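Inorganic pyrophosphatase (Shewanella sp. AS-11, PDB 6LL8) probably hydrolyses diphosphate to two phosphates, using divalent metal ions such as manganese or magnesium at the active site. Local coordinates at residues 75-80 against 98-103; 90-95 against 105-110; 217-222 against 252-257; 261-266 against 286-291. All coordinates share one frame; numbering follows the deposited sequence.

Contact 1: 75-80 against 98-103. With CA (calcium ion), chain H.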
loop_
_atom_site.group_PDB
_atom_site.type_symbol
_atom_site.label_atom_id
_atom_site.label_comp_id
_atom_site.label_asym_id
_atom_site.label_seq_id
_atom_site.Cartn_x
_atom_site.Cartn_y
_atom_site.Cartn_z
ATOM N N SER A 75 5.048 -2.406 8.751
ATOM C CA SER A 75 6.001 -2.733 9.817
ATOM C C SER A 75 6.516 -4.165 9.682
ATOM O O SER A 75 6.667 -4.864 10.697
ATOM C CB SER A 75 5.454 -2.438 11.182
ATOM O OG SER A 75 4.251 -3.144 11.453
ATOM N N GLU A 76 6.838 -4.563 8.452
ATOM C CA GLU A 76 7.176 -5.958 8.113
ATOM C C GLU A 76 8.607 -6.102 7.620
ATOM O O GLU A 76 9.039 -5.354 6.742
ATOM C CB GLU A 76 6.290 -6.445 6.956
ATOM C CG GLU A 76 4.802 -6.383 7.221
ATOM C CD GLU A 76 4.257 -7.310 8.285
ATOM O OE1 GLU A 76 4.803 -8.389 8.490
ATOM O OE2 GLU A 76 3.276 -6.914 8.919
ATOM N N ILE A 77 9.286 -7.159 8.073
ATOM C CA ILE A 77 10.594 -7.516 7.500
ATOM C C ILE A 77 10.467 -7.703 5.994
ATOM O O ILE A 77 11.321 -7.215 5.247
ATOM C CB ILE A 77 11.171 -8.762 8.177
ATOM C CG1 ILE A 77 11.567 -8.423 9.606
ATOM C CG2 ILE A 77 12.347 -9.359 7.422
ATOM C CD1 ILE A 77 11.946 -9.653 10.425
ATOM N N THR A 78 9.437 -8.392 5.515
ATOM C CA THR A 78 9.308 -8.735 4.089
ATOM C C THR A 78 9.080 -7.508 3.209
ATOM O O THR A 78 9.212 -7.624 1.985
ATOM C CB THR A 78 8.154 -9.724 3.841
ATOM O OG1 THR A 78 6.977 -9.162 4.435
ATOM C CG2 THR A 78 8.442 -11.130 4.336
ATOM N N GLN A 79 8.700 -6.385 3.758
ATOM C CA GLN A 79 8.395 -5.170 2.985
ATOM C C GLN A 79 9.434 -4.082 3.230
ATOM O O GLN A 79 9.350 -3.030 2.600
ATOM C CB GLN A 79 6.992 -4.681 3.322
ATOM C CG GLN A 79 5.942 -5.697 2.906
ATOM C CD GLN A 79 4.563 -5.267 3.327
ATOM O OE1 GLN A 79 4.255 -4.058 3.240
ATOM N NE2 GLN A 79 3.723 -6.282 3.600
ATOM N N ALA A 80 10.385 -4.309 4.130
ATOM C CA ALA A 80 11.438 -3.350 4.476
ATOM C C ALA A 80 12.625 -3.536 3.557
ATOM O O ALA A 80 12.758 -4.544 2.862
ATOM C CB ALA A 80 11.893 -3.594 5.895
ATOM N N LEU A 98 0.699 -4.833 13.357
ATOM C CA LEU A 98 2.082 -4.791 13.844
ATOM C C LEU A 98 2.819 -6.021 13.333
ATOM O O LEU A 98 2.478 -7.145 13.687
ATOM C CB LEU A 98 2.107 -4.735 15.360
ATOM C CG LEU A 98 3.486 -4.606 15.981
ATOM C CD1 LEU A 98 4.199 -3.349 15.492
ATOM C CD2 LEU A 98 3.394 -4.615 17.485
ATOM N N GLY A 99 3.796 -5.775 12.481
ATOM C CA GLY A 99 4.608 -6.826 11.892
ATOM C C GLY A 99 5.838 -7.118 12.689
ATOM O O GLY A 99 5.993 -6.732 13.853
ATOM N N ASP A 100 6.759 -7.839 12.040
ATOM C CA ASP A 100 7.918 -8.442 12.718
ATOM C C ASP A 100 9.172 -7.584 12.639
ATOM O O ASP A 100 10.218 -8.050 13.086
ATOM C CB ASP A 100 8.118 -9.863 12.229
ATOM C CG ASP A 100 8.336 -10.027 10.748
ATOM O OD1 ASP A 100 8.188 -9.066 9.998
ATOM O OD2 ASP A 100 8.617 -11.225 10.371
ATOM N N LEU A 101 9.077 -6.318 12.218
ATOM C CA LEU A 101 10.177 -5.407 12.513
ATOM C C LEU A 101 10.377 -5.309 14.024
ATOM O O LEU A 101 9.416 -5.410 14.826
ATOM C CB LEU A 101 9.952 -4.015 11.924
ATOM C CG LEU A 101 10.013 -3.921 10.409
ATOM C CD1 LEU A 101 9.723 -2.506 9.979
ATOM C CD2 LEU A 101 11.337 -4.411 9.851
ATOM N N THR A 102 11.632 -5.095 14.390
ATOM C CA THR A 102 12.084 -4.861 15.760
ATOM C C THR A 102 13.206 -3.845 15.726
ATOM O O THR A 102 13.831 -3.636 14.683
ATOM C CB THR A 102 12.570 -6.151 16.415
ATOM O OG1 THR A 102 13.661 -6.651 15.659
ATOM C CG2 THR A 102 11.506 -7.211 16.584
ATOM N N THR A 103 13.493 -3.255 16.868
ATOM C CA THR A 103 14.678 -2.397 17.043
ATOM C C THR A 103 15.418 -2.794 18.314
ATOM O O THR A 103 14.848 -3.456 19.184
ATOM C CB THR A 103 14.298 -0.913 17.071
ATOM O OG1 THR A 103 13.638 -0.639 18.318
ATOM C CG2 THR A 103 13.438 -0.496 15.906
HETATM CA CA CA H . 7.335 -6.535 16.195
HETATM O O HOH W 1 8.083 -10.161 7.495
#
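S75 and G99 join two loops of the DHH domain, each leaving the C-terminal end of a parallel strand, 68-72 and 88-94. Three hydrogen bonds link the loops. The S75 hydroxyl accepts the backbone N-H of G99, with OG 2.9 Å from N. S75 O takes L101 N from above its carbonyl plane. The third bond runs from I77 N to D100 OD1, at 2.9 Å and nearly straight. D100 CG stands between its own backbone N and carbonyl carbon (chi1 58°), which puts OD1 at I77 N, the first residue of the 3-10 segment 77-79. A water donates to the same OD1 and accepts from T78 N. I77 N and this water would probably both lose their acceptor if D100 gave way to an alanine, and the turn could then shift.

K97, in a salt bridge with E76 OE2, probably offsets the like charges of E76 OE1 and D100 OD1, 3.8 Å apart. In the apolar part, L101 CD2 packs against I77 CG1 and A80 CB. Apart from it, I77 CD1 lies against the D100 carboxylate. The loop 98-103 also binds calcium, with G99 O and L101 O each 2.7 Å from the ion.

Contact 2: 90-95 against 105-110; sequences VGIVDH and TPLECW. With MG (magnesium ion), chain D.
I92 and C109 pair side by side in the parallel sheet of the DHH domain, where strand 108-110 runs along strand 90-94 with 7° between their directions. The tight part is the backbone ladder. Four hydrogen bonds alternate between the strands: E108 N to V90 O, I92 N to E108 O, W110 N to I92 O and D94 N to W110 O. The W110 N to I92 O bond is the shortest of them, 2.8 Å. CA-H...O contacts line the ladder; G91 CA is 3.0 Å from E108 O.

On the face of V93 and W110, V93 CG2 meets W110 CB at 4.1 Å. V93 CG2 is anti to the backbone N (chi1, measured to CG1, is 56°), which turns it to the W110 carbonyl. The W110 indole leads away from V93. Its NE1 makes a weak bond to E108 OE1, doubtful because E108 has a second conformer; Y70 is the stronger partner of that oxygen.

The looser, solvent side is that of the exposed C109 and the partly exposed L107. Both rest on I92, which is buried. I92 CG1 is 4.2 Å from L107 CD1, and C109 SG is 4.4 Å from I92 CB.

Past the strand end, H95 NE2 binds magnesium at 2.2 Å, together with D15, D73 and D147. H95 N bonds D94 OD1 from above the carboxylate plane. Strand 68-72 flanks 88-94 across from 108-111, while V93 and W110 pack on helix 117-128 and V93 also reaches helix 14-29.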
loop_
_atom_site.group_PDB
_atom_site.type_symbol
_atom_site.label_atom_id
_atom_site.label_comp_id
_atom_site.label_asym_id
_atom_site.label_seq_id
_atom_site.Cartn_x
_atom_site.Cartn_y
_atom_site.Cartn_z
ATOM N N VAL A 90 14.368 4.703 13.329
ATOM C CA VAL A 90 14.077 5.797 14.248
ATOM C C VAL A 90 12.584 6.055 14.366
ATOM O O VAL A 90 12.147 6.691 15.325
ATOM C CB VAL A 90 14.848 7.074 13.904
ATOM C CG1 VAL A 90 16.344 6.844 14.076
ATOM C CG2 VAL A 90 14.517 7.616 12.521
ATOM N N GLY A 91 11.807 5.559 13.419
ATOM C CA GLY A 91 10.373 5.815 13.448
ATOM C C GLY A 91 9.613 4.891 12.545
ATOM O O GLY A 91 10.193 4.365 11.579
ATOM N N ILE A 92 8.332 4.721 12.829
ATOM C CA ILE A 92 7.357 4.056 11.949
ATOM C C ILE A 92 6.113 4.924 11.971
ATOM O O ILE A 92 5.599 5.216 13.068
ATOM C CB ILE A 92 7.008 2.635 12.389
ATOM C CG1 ILE A 92 8.278 1.769 12.485
ATOM C CG2 ILE A 92 5.983 2.022 11.449
ATOM C CD1 ILE A 92 8.031 0.403 13.083
ATOM N N VAL A 93 5.593 5.274 10.811
ATOM C CA VAL A 93 4.248 5.880 10.678
ATOM C C VAL A 93 3.451 4.957 9.784
ATOM O O VAL A 93 3.885 4.645 8.667
ATOM C CB VAL A 93 4.300 7.333 10.177
ATOM C CG1 VAL A 93 5.034 7.512 8.859
ATOM C CG2 VAL A 93 2.896 7.889 10.109
ATOM N N ASP A 94 2.295 4.486 10.263
ATOM C CA ASP A 94 1.623 3.388 9.547
ATOM C C ASP A 94 0.195 3.247 10.011
ATOM O O ASP A 94 -0.247 3.878 10.973
ATOM C CB ASP A 94 2.409 2.088 9.739
ATOM C CG ASP A 94 1.977 0.944 8.848
ATOM O OD1 ASP A 94 1.409 1.232 7.750
ATOM O OD2 ASP A 94 2.212 -0.211 9.221
ATOM N N HIS A 95 -0.510 2.337 9.350
ATOM C CA HIS A 95 -1.924 1.990 9.589
ATOM C C HIS A 95 -2.177 0.503 9.318
ATOM O O HIS A 95 -3.303 0.124 9.031
ATOM C CB HIS A 95 -2.838 2.901 8.776
ATOM C CG HIS A 95 -2.733 2.794 7.280
ATOM N ND1 HIS A 95 -3.859 2.822 6.498
ATOM C CD2 HIS A 95 -1.686 2.746 6.420
ATOM C CE1 HIS A 95 -3.470 2.787 5.218
ATOM N NE2 HIS A 95 -2.159 2.743 5.120
ATOM N N THR A 105 16.708 -0.097 20.022
ATOM C CA THR A 105 16.693 1.234 20.606
ATOM C C THR A 105 15.280 1.792 20.621
ATOM O O THR A 105 14.486 1.536 19.703
ATOM C CB THR A 105 17.603 2.151 19.766
ATOM O OG1 THR A 105 17.317 1.954 18.383
ATOM C CG2 THR A 105 19.065 1.861 20.029
ATOM N N PRO A 106 14.955 2.659 21.589
ATOM C CA PRO A 106 13.691 3.397 21.556
ATOM C C PRO A 106 13.525 4.112 20.216
ATOM O O PRO A 106 14.484 4.545 19.559
ATOM C CB PRO A 106 13.793 4.366 22.733
ATOM C CG PRO A 106 14.667 3.606 23.702
ATOM C CD PRO A 106 15.706 2.931 22.831
ATOM N N LEU A 107 12.270 4.266 19.826
ATOM C CA LEU A 107 11.872 4.856 18.531
ATOM C C LEU A 107 10.536 5.565 18.679
ATOM O O LEU A 107 9.872 5.456 19.721
ATOM C CB LEU A 107 11.789 3.797 17.421
ATOM C CG LEU A 107 10.535 2.919 17.411
ATOM C CD1 LEU A 107 10.436 2.178 16.087
ATOM C CD2 LEU A 107 10.476 1.936 18.580
ATOM N N GLU A 108 10.143 6.285 17.644
ATOM C CA GLU A 108 8.771 6.796 17.513
ATOM C C GLU A 108 7.927 5.856 16.692
ATOM O O GLU A 108 8.381 5.353 15.657
ATOM C CB GLU A 108 8.723 8.034 16.655
ATOM C CG GLU A 108 9.406 9.212 17.240
ATOM C CD GLU A 108 8.935 10.515 16.629
ATOM O OE1 GLU A 108 8.381 10.547 15.477
ATOM O OE2 GLU A 108 9.058 11.461 17.355
ATOM N N CYS A 109 6.710 5.610 17.140
ATOM C CA CYS A 109 5.690 4.992 16.282
ATOM C C CYS A 109 4.451 5.858 16.348
ATOM O O CYS A 109 3.910 6.129 17.432
ATOM C CB CYS A 109 5.316 3.582 16.684
ATOM S SG CYS A 109 6.724 2.443 16.726
ATOM N N TRP A 110 4.010 6.279 15.167
ATOM C CA TRP A 110 2.718 6.946 14.940
ATOM C C TRP A 110 1.900 5.972 14.115
ATOM O O TRP A 110 1.943 6.017 12.889
ATOM C CB TRP A 110 2.916 8.278 14.227
ATOM C CG TRP A 110 3.595 9.358 14.994
ATOM C CD1 TRP A 110 4.922 9.481 15.254
ATOM C CD2 TRP A 110 2.958 10.537 15.462
ATOM N NE1 TRP A 110 5.141 10.653 15.895
ATOM C CE2 TRP A 110 3.976 11.336 16.020
ATOM C CE3 TRP A 110 1.645 10.991 15.461
ATOM C CZ2 TRP A 110 3.703 12.590 16.559
ATOM C CZ3 TRP A 110 1.380 12.243 15.984
ATOM C CH2 TRP A 110 2.398 13.013 16.530
HETATM MG MG MG D . -1.291 2.801 3.049
#

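Contact 3: 217-222 against 252-257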
loop_
_atom_site.group_PDB
_atom_site.type_symbol
_atom_site.label_atom_id
_atom_site.label_comp_id
_atom_site.label_asym_id
_atom_site.label_seq_id
_atom_site.Cartn_x
_atom_site.Cartn_y
_atom_site.Cartn_z
ATOM N N GLN A 217 -2.830 -7.134 -5.686
ATOM C CA GLN A 217 -4.154 -6.515 -5.848
ATOM C C GLN A 217 -4.146 -5.629 -7.073
ATOM O O GLN A 217 -3.161 -4.922 -7.315
ATOM C CB GLN A 217 -4.537 -5.729 -4.602
ATOM C CG GLN A 217 -5.950 -5.140 -4.709
ATOM C CD GLN A 217 -6.506 -4.611 -3.416
ATOM O OE1 GLN A 217 -5.758 -4.104 -2.586
ATOM N NE2 GLN A 217 -7.803 -4.752 -3.200
ATOM N N LEU A 218 -5.232 -5.679 -7.822
ATOM C CA LEU A 218 -5.475 -4.785 -8.960
ATOM C C LEU A 218 -6.858 -4.182 -8.782
ATOM O O LEU A 218 -7.872 -4.829 -9.083
ATOM C CB LEU A 218 -5.357 -5.534 -10.275
ATOM C CG LEU A 218 -3.960 -6.042 -10.571
ATOM C CD1 LEU A 218 -3.990 -7.150 -11.612
ATOM C CD2 LEU A 218 -3.044 -4.904 -11.002
ATOM N N GLU A 219 -6.911 -2.945 -8.329
ATOM C CA GLU A 219 -8.155 -2.182 -8.180
ATOM C C GLU A 219 -8.481 -1.484 -9.490
ATOM O O GLU A 219 -7.637 -0.781 -10.056
ATOM C CB GLU A 219 -8.003 -1.104 -7.109
ATOM C CG GLU A 219 -7.737 -1.592 -5.694
ATOM C CD GLU A 219 -7.069 -0.486 -4.888
ATOM O OE1 GLU A 219 -5.991 -0.002 -5.342
ATOM O OE2 GLU A 219 -7.622 -0.076 -3.887
ATOM N N VAL A 220 -9.690 -1.714 -9.959
ATOM C CA VAL A 220 -10.147 -1.159 -11.248
ATOM C C VAL A 220 -11.605 -0.752 -11.129
ATOM O O VAL A 220 -12.299 -1.152 -10.190
ATOM C CB VAL A 220 -9.958 -2.181 -12.386
ATOM C CG1 VAL A 220 -8.510 -2.583 -12.569
ATOM C CG2 VAL A 220 -10.831 -3.392 -12.188
ATOM N N ILE A 221 -12.087 -0.030 -12.119
ATOM C CA ILE A 221 -13.501 0.416 -12.178
ATOM C C ILE A 221 -14.425 -0.678 -12.709
ATOM O O ILE A 221 -15.608 -0.640 -12.380
ATOM C CB ILE A 221 -13.578 1.679 -13.030
ATOM C CG1 ILE A 221 -12.957 2.846 -12.264
ATOM C CG2 ILE A 221 -15.013 1.936 -13.444
ATOM C CD1 ILE A 221 -12.684 4.044 -13.103
ATOM N N ASP A 222 -13.893 -1.613 -13.486
ATOM C CA ASP A 222 -14.679 -2.661 -14.172
ATOM C C ASP A 222 -13.841 -3.922 -14.331
ATOM O O ASP A 222 -12.868 -3.908 -15.093
ATOM C CB ASP A 222 -15.167 -2.101 -15.515
ATOM C CG ASP A 222 -15.992 -3.062 -16.358
ATOM O OD1 ASP A 222 -16.229 -4.194 -15.878
ATOM O OD2 ASP A 222 -16.389 -2.656 -17.496
ATOM N N LEU A 252 -5.887 -10.429 -5.951
ATOM C CA LEU A 252 -7.203 -9.791 -5.839
ATOM C C LEU A 252 -7.477 -8.940 -7.051
ATOM O O LEU A 252 -6.720 -8.004 -7.345
ATOM C CB LEU A 252 -7.218 -8.891 -4.600
ATOM C CG LEU A 252 -7.092 -9.592 -3.253
ATOM C CD1 LEU A 252 -6.512 -8.629 -2.230
ATOM C CD2 LEU A 252 -8.445 -10.113 -2.793
ATOM N N LEU A 253 -8.537 -9.267 -7.764
ATOM C CA LEU A 253 -9.040 -8.428 -8.876
ATOM C C LEU A 253 -10.232 -7.680 -8.269
ATOM O O LEU A 253 -11.287 -8.273 -8.002
ATOM C CB LEU A 253 -9.453 -9.299 -10.062
ATOM C CG LEU A 253 -8.401 -10.279 -10.562
ATOM C CD1 LEU A 253 -8.956 -11.061 -11.748
ATOM C CD2 LEU A 253 -7.110 -9.570 -10.947
ATOM N N THR A 254 -10.033 -6.413 -7.952
ATOM C CA THR A 254 -10.943 -5.645 -7.096
ATOM C C THR A 254 -11.695 -4.636 -7.944
ATOM O O THR A 254 -11.095 -3.773 -8.559
ATOM C CB THR A 254 -10.178 -4.969 -5.978
ATOM O OG1 THR A 254 -9.529 -5.974 -5.196
ATOM C CG2 THR A 254 -11.079 -4.114 -5.125
ATOM N N ASP A 255 -13.025 -4.751 -7.951
ATOM C CA ASP A 255 -13.911 -3.828 -8.671
ATOM C C ASP A 255 -14.394 -2.797 -7.669
ATOM O O ASP A 255 -15.132 -3.141 -6.732
ATOM C CB ASP A 255 -15.043 -4.644 -9.287
ATOM C CG ASP A 255 -15.973 -3.840 -10.157
ATOM O OD1 ASP A 255 -16.356 -2.750 -9.715
ATOM O OD2 ASP A 255 -16.248 -4.307 -11.323
ATOM N N ILE A 256 -13.969 -1.558 -7.850
ATOM C CA ILE A 256 -14.285 -0.505 -6.865
ATOM C C ILE A 256 -15.716 -0.007 -6.992
ATOM O O ILE A 256 -16.171 0.677 -6.080
ATOM C CB ILE A 256 -13.283 0.637 -6.890
ATOM C CG1 ILE A 256 -13.406 1.513 -8.127
ATOM C CG2 ILE A 256 -11.878 0.112 -6.667
ATOM C CD1 ILE A 256 -13.145 2.965 -7.885
ATOM N N MET A 257 -16.401 -0.352 -8.061
ATOM C CA MET A 257 -17.814 0.058 -8.196
ATOM C C MET A 257 -18.731 -1.055 -7.653
ATOM O O MET A 257 -19.656 -0.687 -6.918
ATOM C CB MET A 257 -18.122 0.457 -9.647
ATOM C CG MET A 257 -17.102 1.480 -10.231
ATOM S SD MET A 257 -16.992 3.121 -9.398
ATOM C CE MET A 257 -18.638 3.724 -9.756
HETATM O O HOH W 2 -17.934 -2.088 -12.343
#
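T254 OG1 is gripped by two groups. Q217 NE2 donates to it at 2.9 Å along an almost straight line (178°), and S261 OG is its other partner. The hydroxyl lies in the plane of the Q217 amide. Q217 reaches it with CG trans to the backbone N (chi1 -177°) and an extended chain that crosses beside L252. Its NE2 also bonds to L292 O, so both partners fix the turn of the amide. Q217 also touches the bound imidodiphosphate.

The strands run parallel and are stitched by four backbone bonds. L218 N meets L252 O at 2.8 Å; T254 N to L218 O, V220 N to T254 O and I256 N to V220 O follow. On the face of L218 and L253, L218 CD1 and L253 CD2 touch at 4.0 Å with the two chains side by side. E219 CG lies alongside T254 CB on the other face, and its carboxylate is held by K187.

At the end of strand 252-255, D255 OD1 accepts M257 N at 2.9 Å, an Asx turn. D255 OD2 pairs with K258.

The contact joins the two strands of the beta-alpha-beta unit 211-220, 230-243, 248-255 of the DHHA2 domain. Helix 176-187 touches E219, I221 and I256, helix 294-307 touches Q217 and L252, and strand 260-267 continues the sheet beyond 248-255.

Contact 4: 261-266 against 286-291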
loop_
_atom_site.group_PDB
_atom_site.type_symbol
_atom_site.label_atom_id
_atom_site.label_comp_id
_atom_site.label_asym_id
_atom_site.label_seq_id
_atom_site.Cartn_x
_atom_site.Cartn_y
_atom_site.Cartn_z
ATOM N N SER A 261 -14.168 -8.340 -4.712
ATOM C CA SER A 261 -12.943 -8.836 -5.363
ATOM C C SER A 261 -13.121 -10.270 -5.806
ATOM O O SER A 261 -13.653 -11.082 -5.036
ATOM C CB SER A 261 -11.755 -8.772 -4.408
ATOM O OG SER A 261 -11.456 -7.446 -3.998
ATOM N N GLU A 262 -12.555 -10.593 -6.963
ATOM C CA GLU A 262 -12.320 -11.998 -7.310
ATOM C C GLU A 262 -10.898 -12.325 -6.886
ATOM O O GLU A 262 -9.978 -11.623 -7.337
ATOM C CB GLU A 262 -12.531 -12.216 -8.802
ATOM C CG GLU A 262 -12.368 -13.678 -9.156
ATOM C CD GLU A 262 -12.686 -14.059 -10.568
ATOM O OE1 GLU A 262 -12.179 -13.394 -11.443
ATOM O OE2 GLU A 262 -13.387 -15.051 -10.748
ATOM N N MET A 263 -10.715 -13.361 -6.112
ATOM C CA MET A 263 -9.380 -13.781 -5.710
ATOM C C MET A 263 -8.961 -14.985 -6.518
ATOM O O MET A 263 -9.669 -15.983 -6.556
ATOM C CB MET A 263 -9.336 -14.121 -4.225
ATOM C CG MET A 263 -7.947 -14.458 -3.720
ATOM S SD MET A 263 -7.909 -15.031 -2.009
ATOM C CE MET A 263 -7.896 -13.452 -1.163
ATOM N N LEU A 264 -7.812 -14.883 -7.155
ATOM C CA LEU A 264 -7.130 -15.995 -7.841
ATOM C C LEU A 264 -6.164 -16.603 -6.829
ATOM O O LEU A 264 -5.408 -15.835 -6.190
ATOM C CB LEU A 264 -6.395 -15.508 -9.085
ATOM C CG LEU A 264 -7.194 -14.657 -10.067
ATOM C CD1 LEU A 264 -6.337 -14.266 -11.264
ATOM C CD2 LEU A 264 -8.462 -15.333 -10.507
ATOM N N VAL A 265 -6.133 -17.929 -6.695
ATOM C CA VAL A 265 -5.398 -18.593 -5.611
ATOM C C VAL A 265 -4.557 -19.722 -6.178
ATOM O O VAL A 265 -5.115 -20.638 -6.829
ATOM C CB VAL A 265 -6.385 -19.157 -4.570
ATOM C CG1 VAL A 265 -5.651 -19.888 -3.449
ATOM C CG2 VAL A 265 -7.304 -18.075 -4.014
ATOM N N VAL A 266 -3.294 -19.744 -5.823
ATOM C CA VAL A 266 -2.446 -20.958 -5.923
ATOM C C VAL A 266 -1.823 -21.188 -4.560
ATOM O O VAL A 266 -1.282 -20.259 -3.990
ATOM C CB VAL A 266 -1.401 -20.844 -7.045
ATOM C CG1 VAL A 266 -2.093 -20.811 -8.389
ATOM C CG2 VAL A 266 -0.502 -19.637 -6.897
ATOM N N VAL A 286 -12.291 -17.430 -6.385
ATOM C CA VAL A 286 -13.422 -17.234 -5.450
ATOM C C VAL A 286 -13.857 -15.774 -5.527
ATOM O O VAL A 286 -13.004 -14.866 -5.507
ATOM C CB VAL A 286 -13.088 -17.686 -4.012
ATOM C CG1 VAL A 286 -11.930 -16.927 -3.390
ATOM C CG2 VAL A 286 -14.317 -17.608 -3.110
ATOM N N TRP A 287 -15.143 -15.525 -5.540
ATOM C CA TRP A 287 -15.712 -14.165 -5.476
ATOM C C TRP A 287 -15.958 -13.815 -4.028
ATOM O O TRP A 287 -16.620 -14.571 -3.283
ATOM C CB TRP A 287 -17.017 -14.061 -6.268
ATOM C CG TRP A 287 -17.635 -12.712 -6.137
ATOM C CD1 TRP A 287 -18.749 -12.406 -5.411
ATOM C CD2 TRP A 287 -17.119 -11.455 -6.607
ATOM N NE1 TRP A 287 -18.987 -11.065 -5.449
ATOM C CE2 TRP A 287 -18.028 -10.449 -6.206
ATOM C CE3 TRP A 287 -16.040 -11.091 -7.416
ATOM C CZ2 TRP A 287 -17.844 -9.105 -6.507
ATOM C CZ3 TRP A 287 -15.866 -9.754 -7.727
ATOM C CH2 TRP A 287 -16.753 -8.770 -7.277
ATOM N N LEU A 288 -15.380 -12.694 -3.621
ATOM C CA LEU A 288 -15.435 -12.177 -2.243
ATOM C C LEU A 288 -16.223 -10.876 -2.268
ATOM O O LEU A 288 -15.671 -9.782 -2.412
ATOM C CB LEU A 288 -14.035 -11.990 -1.669
ATOM C CG LEU A 288 -13.166 -13.255 -1.671
ATOM C CD1 LEU A 288 -11.762 -12.902 -1.214
ATOM C CD2 LEU A 288 -13.763 -14.350 -0.808
ATOM N N ASP A 289 -17.526 -10.992 -2.111
ATOM C CA ASP A 289 -18.431 -9.834 -2.066
ATOM C C ASP A 289 -17.961 -8.887 -0.958
ATOM O O ASP A 289 -17.636 -9.355 0.139
ATOM C CB ASP A 289 -19.851 -10.320 -1.816
ATOM C CG ASP A 289 -20.841 -9.200 -1.687
ATOM O OD1 ASP A 289 -21.186 -8.668 -2.715
ATOM O OD2 ASP A 289 -21.172 -8.840 -0.511
ATOM N N GLY A 290 -17.980 -7.580 -1.231
ATOM C CA GLY A 290 -17.683 -6.566 -0.217
ATOM C C GLY A 290 -16.201 -6.371 0.034
ATOM O O GLY A 290 -15.863 -5.423 0.761
ATOM N N VAL A 291 -15.316 -7.190 -0.527
ATOM C CA VAL A 291 -13.887 -7.096 -0.187
ATOM C C VAL A 291 -13.217 -6.063 -1.067
ATOM O O VAL A 291 -13.108 -6.216 -2.302
ATOM C CB VAL A 291 -13.217 -8.465 -0.258
ATOM C CG1 VAL A 291 -11.712 -8.327 -0.128
ATOM C CG2 VAL A 291 -13.778 -9.358 0.817
#
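The antiparallel edge of the mixed DHHA2 sheet is formed here, where strand 260-267 meets the outermost strand 285-289. S261 and L288 make a hydrogen-bonded pair, with L288 N 2.8 Å from S261 O and S261 N 3.1 Å from L288 O. M263 and V286 form the next such pair. E262 and W287 lie between them as a non-hydrogen-bonded pair.

A type II beta turn runs from L288 to V291. L288 O takes S261 N and V291 N from opposite faces of its plane. G290 sits in this turn with a positive phi (80°), which favours glycine. The turn brings V291 O to S261 OG, which donates to it at 2.7 Å from above the carbonyl plane. S261 OG stands beside its own backbone N (chi1 -62°), on the side of the turn. Loss of this hydroxyl, as with an alanine here, would probably deprive V291 O of its donor and cut the side-chain link from the turn to T254.

W287 lays one face of its indole over the S261 peptide. S261 O stands 3.3 Å above the ring plane, offset toward the rim, and E262 CB comes to the ring edge. S261 shares its face of the sheet with M263, V286 and L288; W287 and E262 lie on the other. On the S261 face, M263 CE touches L288 CD1 at 3.9 Å. M263 CB meets V286 CG1 at the same distance.

The S261 hydroxyl, bonded to V291 O, thus ties the turn to the sheet, and this buried polar group is satisfied among apolar neighbours.

Contacts 1 and 2 belong to the DHH domain, contacts 3 and 4 to DHHA2. Contacts 1 and 2 interleave along the chain, with centres 11 Å apart, and touch where S75 CB meets I92 CD1 at 4.3 Å. Contacts 3 and 4 meet through the neighbouring strands 248-255 and 260-267, and their centres are 10 Å apart. L253 N probably bonds to E262 O there, at 2.8 Å. The two pairs do not touch: the nearest atoms of contacts 2 and 3 are about 10 Å apart. H95 of contact 2 and Q217 of contact 3 touch the imidodiphosphate, one from each domain. The side chains of E76 in contact 1 and V291 in contact 4 are each about 9 Å from it.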